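Local coordinates for pseudopodium-enriched atypical kinase 1 (Homo sapiens, PDB 6BHC), which is a pseudokinase with an unusual catalytic cleft that forms dimers in a way new to the kinase fold and probably acts as a signalling scaffold rather than as an active enzyme, at residues His201-Arg205 with Leu206-Leu210; Leu292-Pro295 with Phe296-Asn299; Glu306-Arg309 with Ala310-Pro313. The protein carries 1 engineered substitution. All blocks are in the same frame, centred on the assembly; numbering follows the deposited sequence.

Contact 1: residues His201-Arg205 with Leu206-Leu210; sequences HCDLR and LENLL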
# COMPACT_ATOMS: atom_id res chain seq x y z
N HIS A 201 -38.07 -1.30 3.81
CA HIS A 201 -38.15 0.15 3.96
C HIS A 201 -39.53 0.67 3.56
O HIS A 201 -40.13 1.47 4.29
CB HIS A 201 -37.05 0.81 3.13
CG HIS A 201 -36.91 2.28 3.37
ND1 HIS A 201 -37.73 3.21 2.77
CD2 HIS A 201 -36.05 2.98 4.14
CE1 HIS A 201 -37.37 4.42 3.16
NE2 HIS A 201 -36.36 4.31 4.00
N CYS A 202 -40.03 0.25 2.40
CA CYS A 202 -41.37 0.53 1.89
C CYS A 202 -41.60 1.98 1.49
O CYS A 202 -42.73 2.34 1.15
CB CYS A 202 -42.45 0.12 2.90
SG CYS A 202 -42.47 -1.64 3.30
N ASP A 203 -40.57 2.82 1.52
CA ASP A 203 -40.73 4.21 1.12
C ASP A 203 -39.42 4.71 0.49
O ASP A 203 -38.89 5.76 0.84
CB ASP A 203 -41.15 5.08 2.30
CG ASP A 203 -41.66 6.45 1.87
OD1 ASP A 203 -42.22 6.55 0.76
OD2 ASP A 203 -41.49 7.41 2.64
N LEU A 204 -38.89 3.94 -0.45
CA LEU A 204 -37.64 4.28 -1.12
C LEU A 204 -37.93 5.35 -2.17
O LEU A 204 -38.38 5.05 -3.28
CB LEU A 204 -37.01 3.04 -1.74
CG LEU A 204 -36.48 2.01 -0.75
CD1 LEU A 204 -35.94 0.78 -1.47
CD2 LEU A 204 -35.40 2.63 0.14
N ARG A 205 -37.68 6.61 -1.82
CA ARG A 205 -37.82 7.73 -2.73
C ARG A 205 -36.54 8.55 -2.71
O ARG A 205 -35.79 8.53 -1.73
CB ARG A 205 -39.03 8.60 -2.36
CG ARG A 205 -40.37 7.92 -2.63
CD ARG A 205 -41.56 8.77 -2.21
NE ARG A 205 -41.72 8.84 -0.76
CZ ARG A 205 -41.52 9.93 -0.04
NH1 ARG A 205 -41.16 11.06 -0.62
NH2 ARG A 205 -41.69 9.90 1.28
N LEU A 206 -36.29 9.25 -3.82
CA LEU A 206 -35.01 9.94 -3.98
C LEU A 206 -34.80 11.01 -2.91
O LEU A 206 -33.66 11.30 -2.54
CB LEU A 206 -34.90 10.54 -5.38
CG LEU A 206 -34.82 9.55 -6.54
CD1 LEU A 206 -34.66 10.27 -7.87
CD2 LEU A 206 -33.67 8.56 -6.32
N GLU A 207 -35.88 11.60 -2.40
CA GLU A 207 -35.77 12.58 -1.34
C GLU A 207 -35.52 11.95 0.03
O GLU A 207 -35.27 12.69 0.99
CB GLU A 207 -37.03 13.45 -1.28
CG GLU A 207 -38.34 12.68 -1.19
CD GLU A 207 -38.89 12.27 -2.55
OE1 GLU A 207 -38.13 12.29 -3.54
OE2 GLU A 207 -40.09 11.93 -2.63
N ASN A 208 -35.57 10.63 0.13
CA ASN A 208 -35.24 9.93 1.37
C ASN A 208 -33.81 9.41 1.38
O ASN A 208 -33.37 8.85 2.39
CB ASN A 208 -36.22 8.77 1.60
CG ASN A 208 -37.63 9.24 1.87
OD1 ASN A 208 -37.84 10.29 2.48
ND2 ASN A 208 -38.61 8.47 1.43
N LEU A 209 -33.07 9.58 0.28
CA LEU A 209 -31.68 9.16 0.20
C LEU A 209 -30.79 10.40 0.31
O LEU A 209 -30.89 11.31 -0.52
CB LEU A 209 -31.41 8.42 -1.11
CG LEU A 209 -32.35 7.25 -1.42
CD1 LEU A 209 -32.03 6.64 -2.77
CD2 LEU A 209 -32.29 6.20 -0.32
N LEU A 210 -29.94 10.42 1.32
CA LEU A 210 -29.09 11.57 1.62
C LEU A 210 -27.68 11.35 1.11
O LEU A 210 -27.19 10.22 1.05
CB LEU A 210 -29.06 11.84 3.13
CG LEU A 210 -30.41 11.81 3.84
CD1 LEU A 210 -30.23 11.94 5.35
CD2 LEU A 210 -31.31 12.91 3.31

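Contact 2: residues Leu292-Pro295 with Phe296-Asn299; sequences LPNP and FDEN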
# COMPACT_ATOMS: atom_id res chain seq x y z
N LEU A 292 -35.82 9.98 -16.06
CA LEU A 292 -37.03 9.47 -16.68
C LEU A 292 -38.16 9.44 -15.66
O LEU A 292 -37.91 9.32 -14.45
CB LEU A 292 -36.81 8.06 -17.24
CG LEU A 292 -35.65 7.90 -18.22
CD1 LEU A 292 -35.44 6.44 -18.57
CD2 LEU A 292 -35.89 8.73 -19.47
N PRO A 293 -39.41 9.55 -16.09
CA PRO A 293 -40.52 9.48 -15.14
C PRO A 293 -40.68 8.07 -14.59
O PRO A 293 -40.14 7.10 -15.11
CB PRO A 293 -41.74 9.89 -15.98
CG PRO A 293 -41.36 9.56 -17.38
CD PRO A 293 -39.88 9.80 -17.47
N ASN A 294 -41.43 7.98 -13.50
CA ASN A 294 -41.86 6.71 -12.95
C ASN A 294 -42.57 5.91 -14.04
O ASN A 294 -43.57 6.40 -14.60
CB ASN A 294 -42.79 6.95 -11.75
CG ASN A 294 -43.27 5.66 -11.10
OD1 ASN A 294 -42.88 4.56 -11.48
ND2 ASN A 294 -44.13 5.81 -10.10
N PRO A 295 -42.10 4.71 -14.38
CA PRO A 295 -42.70 3.95 -15.49
C PRO A 295 -44.20 3.74 -15.34
O PRO A 295 -44.90 3.63 -16.36
CB PRO A 295 -41.95 2.62 -15.45
CG PRO A 295 -40.65 2.94 -14.80
CD PRO A 295 -40.92 4.02 -13.81
N PHE A 296 -44.70 3.68 -14.12
CA PHE A 296 -46.13 3.51 -13.87
C PHE A 296 -46.87 4.83 -13.79
O PHE A 296 -48.06 4.85 -13.49
CB PHE A 296 -46.32 2.69 -12.59
CG PHE A 296 -45.57 1.39 -12.60
CD1 PHE A 296 -46.13 0.25 -13.16
CD2 PHE A 296 -44.29 1.32 -12.07
CE1 PHE A 296 -45.43 -0.94 -13.18
CE2 PHE A 296 -43.58 0.13 -12.10
CZ PHE A 296 -44.15 -1.00 -12.65
N ASP A 297 -46.17 5.94 -14.05
CA ASP A 297 -46.81 7.23 -14.33
C ASP A 297 -46.77 7.59 -15.80
O ASP A 297 -47.68 8.29 -16.27
CB ASP A 297 -46.13 8.35 -13.52
CG ASP A 297 -46.48 8.29 -12.05
OD1 ASP A 297 -47.63 7.94 -11.71
OD2 ASP A 297 -45.59 8.61 -11.22
N GLU A 298 -45.75 7.15 -16.54
CA GLU A 298 -45.71 7.39 -17.98
C GLU A 298 -46.67 6.46 -18.71
O GLU A 298 -47.32 6.87 -19.68
CB GLU A 298 -44.28 7.22 -18.49
CG GLU A 298 -44.13 7.36 -20.00
CD GLU A 298 -42.70 7.17 -20.46
OE1 GLU A 298 -41.84 6.90 -19.60
OE2 GLU A 298 -42.44 7.31 -21.67
N ASN A 299 -46.76 5.21 -18.27
CA ASN A 299 -47.69 4.22 -18.82
C ASN A 299 -48.60 3.76 -17.68
O ASN A 299 -48.40 2.66 -17.13
CB ASN A 299 -46.95 3.05 -19.46
CG ASN A 299 -47.78 2.32 -20.49
OD1 ASN A 299 -49.01 2.31 -20.42
ND2 ASN A 299 -47.11 1.70 -21.45
O HOH W 1 -40.44 6.07 -17.80

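Contact 3: residues Glu306-Arg309 with Ala310-Pro313; sequences EYTR and ADLP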
# COMPACT_ATOMS: atom_id res chain seq x y z
N GLU A 306 -50.76 -7.56 -16.32
CA GLU A 306 -49.57 -8.30 -15.92
C GLU A 306 -48.57 -8.15 -17.05
O GLU A 306 -48.42 -9.03 -17.91
CB GLU A 306 -49.89 -9.77 -15.60
CG GLU A 306 -50.74 -9.94 -14.35
CD GLU A 306 -50.92 -11.40 -13.96
OE1 GLU A 306 -50.50 -12.28 -14.74
OE2 GLU A 306 -51.49 -11.65 -12.88
N TYR A 307 -47.86 -7.02 -17.05
CA TYR A 307 -47.02 -6.60 -18.16
C TYR A 307 -45.83 -7.54 -18.33
O TYR A 307 -45.57 -8.43 -17.52
CB TYR A 307 -46.54 -5.17 -17.94
CG TYR A 307 -45.92 -4.94 -16.57
CD1 TYR A 307 -46.71 -4.60 -15.48
CD2 TYR A 307 -44.55 -5.08 -16.38
CE1 TYR A 307 -46.15 -4.40 -14.23
CE2 TYR A 307 -43.99 -4.88 -15.13
CZ TYR A 307 -44.79 -4.54 -14.07
OH TYR A 307 -44.24 -4.34 -12.82
N THR A 308 -45.10 -7.32 -19.42
CA THR A 308 -43.89 -8.06 -19.75
C THR A 308 -42.72 -7.09 -19.87
O THR A 308 -42.82 -5.92 -19.49
CB THR A 308 -44.08 -8.87 -21.03
OG1 THR A 308 -44.42 -7.99 -22.11
CG2 THR A 308 -45.20 -9.90 -20.86
N ARG A 309 -41.61 -7.58 -20.42
CA ARG A 309 -40.42 -6.74 -20.55
C ARG A 309 -40.61 -5.68 -21.63
O ARG A 309 -40.15 -4.54 -21.47
CB ARG A 309 -39.21 -7.62 -20.87
CG ARG A 309 -37.88 -7.09 -20.34
CD ARG A 309 -37.23 -6.10 -21.30
NE ARG A 309 -35.84 -5.83 -20.94
CZ ARG A 309 -35.02 -5.06 -21.64
NH1 ARG A 309 -33.77 -4.88 -21.23
NH2 ARG A 309 -35.44 -4.48 -22.75
N ALA A 310 -41.30 -6.02 -22.72
CA ALA A 310 -41.51 -5.08 -23.81
C ALA A 310 -42.52 -3.99 -23.47
O ALA A 310 -42.58 -2.99 -24.19
CB ALA A 310 -41.97 -5.83 -25.06
N ASP A 311 -43.29 -4.15 -22.40
CA ASP A 311 -44.27 -3.13 -22.03
C ASP A 311 -43.64 -1.97 -21.27
O ASP A 311 -44.18 -0.86 -21.29
CB ASP A 311 -45.38 -3.76 -21.19
CG ASP A 311 -46.16 -4.83 -21.94
OD1 ASP A 311 -46.45 -4.63 -23.13
OD2 ASP A 311 -46.47 -5.87 -21.32
N LEU A 312 -42.51 -2.20 -20.60
CA LEU A 312 -41.88 -1.14 -19.83
C LEU A 312 -41.29 -0.07 -20.75
O LEU A 312 -40.83 -0.38 -21.85
CB LEU A 312 -40.79 -1.71 -18.92
CG LEU A 312 -41.26 -2.59 -17.76
CD1 LEU A 312 -40.07 -3.20 -17.04
CD2 LEU A 312 -42.12 -1.79 -16.80
N PRO A 313 -41.30 1.19 -20.32
CA PRO A 313 -40.69 2.25 -21.14
C PRO A 313 -39.19 2.02 -21.31
O PRO A 313 -38.51 1.55 -20.40
CB PRO A 313 -40.97 3.53 -20.34
CG PRO A 313 -42.14 3.18 -19.46
CD PRO A 313 -41.96 1.73 -19.12

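Contact 1: residues His201-Arg205 with Leu206-Leu210
Asn208 reaches back across the loop to Asp203, its amide ND2 giving a 2.8 Å hydrogen bond to Asp203 O. The donor comes in close to the line of the carbonyl, tilted only slightly from its plane. The same ND2 also makes a weak bond, 3.3 Å long, to Asp203 OD2, and the amide and carboxylate planes stand 62° apart. A second hold is main-chain: Asn208 N meets Arg205 O at 2.8 Å, so one residue ties down two carbonyls of the loop.

Arg205 takes the same carboxylate side-on. Its NE lies 2.8 Å from Asp203 OD1, in the guanidinium plane, while NH2 bonds to OD2, and both oxygens are met on their syn sides, though NE and NH2 stand somewhat out of the carboxylate plane. Two points of attachment should fix the rotation of the carboxylate. Asn208 ND2 sits over one face of the guanidinium, near NH2, where two donors meet without bonding. At the edge, Arg205 NH1 forms a salt bridge with Glu207 OE2; the modelled separation is so short that its exact length is doubtful. Glu207 can bring its carboxylate back there because its chain bends at chi2 (-86°).

Further out, His201 ND1 accepts from Asp203 N at 3.1 Å, and Leu204 CD2 lies over one face of the imidazole. His201 NE2 is bonded to Ser241 O, Asn208 OD1 to Asn242 ND2, and Asp278 of helix 277-289 receives the backbone N-H groups of His201 and Cys202. Phe243 meets the imidazole edge-to-face. All this is recognisably the catalytic loop of the protein kinase fold, with His-Cys-Asp where active kinases usually carry His-Arg-Asp and with Asn208 at the usual asparagine position, facing a segment in which Asn242 replaces the aspartate of the Asp-Phe-Gly motif.

Contact 2: residues Leu292-Pro295 with Phe296-Asn299
Asn294 meets Asp297 and Phe296 with successive atoms of one side chain. Its CB lies 3.3 Å from Asp297 OD2, tucked beside the carboxylate. From there CG runs anti to the backbone N (chi1 -179°), a turn that carries the amide alongside the first turn of helix 295-298. At the tip the two branches part. OD1 accepts a weak capping bond from Phe296 N, 3.3 Å long but fairly straight at 163°, and the same OD1 lies at the ring edge of Phe296, 3.6 Å from CD2. ND2 makes a weak bond to Asp297 OD2 at 3.4 Å, with the amide and carboxylate planes 78° apart, and another weak one to Ser262 O.

The backbone of the same residue works harder: Asn294 O takes Asp297 N at 2.7 Å and Glu298 N at 3.0 Å, the latter nearly end-on to the carbonyl. One residue on, Asn299 N bonds to Pro295 O, the next i to i+4 bond of the helix. Beside the cap, Pro293 CG packs against the carboxylate of Glu298, whose side chain is poorly ordered. The Phe296 ring itself is held from outside by Phe280, Ile284 and a cation-pi contact with Lys303.

With an alanine here, Phe296 N would probably lose its capping acceptor, Asp297 OD2 its amide partner and Ser262 O its weak bond.

Asn294 thus occupies the N-cap position, with a weak side-chain capping bond, and is followed by a proline, which has no N-H of its own to satisfy. With the carboxylates of Asp297 and Glu298 in the first turn, the short helix likely gains favourable electrostatics at its amino end.

Contact 3: residues Glu306-Arg309 with Ala310-Pro313
Thr308 and Asp311 carry the polar side of this tight turn through a single carboxylate oxygen. Asp311 OD2 accepts from Thr308 N at 2.8 Å, on its anti side, and from Thr308 OG1 at 3.1 Å, this second donor standing well above the carboxylate plane. Both come from the same face of that plane. The hydroxyl gets there because OG1 sits between the backbone N and the carbonyl carbon (chi1 59°), on the side where the carboxylate folds back. Two donors on one oxygen should limit how far the carboxylate can turn; a long, weak ion pair with Arg305 may add a little positive charge nearby.

Main-chain bonds close the turn less firmly. Asp311 N to Thr308 O and Leu312 N to Arg309 O are both weak, each about 3.4 Å, and each spans three residues, giving consecutive, overlapping beta-turns braced by the side-chain to main-chain bond above.

Apolar contact comes from Tyr307 and Leu312, where the methyl CD2 of the leucine lies 4.0 Å from CE2 of the ring. Tyr307 CB also packs against Asp311 CB.

The phenol OH bonds to Leu333 O, beyond helix 322-332, and the ring touches Phe280 of helix 277-289. Leu312 packs on Tyr287 of that helix and on Ser330 of helix 322-332, so this C-lobe loop bridges the two helices, while Pro313 rests on Pro295 and Glu298 of helix 295-298.

Overall arrangement
The three contacts follow one another along the chain within the kinase domain. Contact 1, the loop leading into strand 209-212, has its centre about 17 Å from that of contact 2 and about 24 Å from that of contact 3, touching neither. Contacts 2 and 3, with centres about 12 Å apart, do meet: Phe296 CZ lies 3.3 Å from Tyr307 OH, and Pro295 packs on Pro313. Helix 277-289 is common ground, since all three pack on it: contact 1 through Leu204 and Leu206, contact 2 through Pro295 and Phe296, contact 3 through Tyr307 and Leu312. The catalytic-loop region and the more peripheral turns thus share one helical support in this pseudokinase.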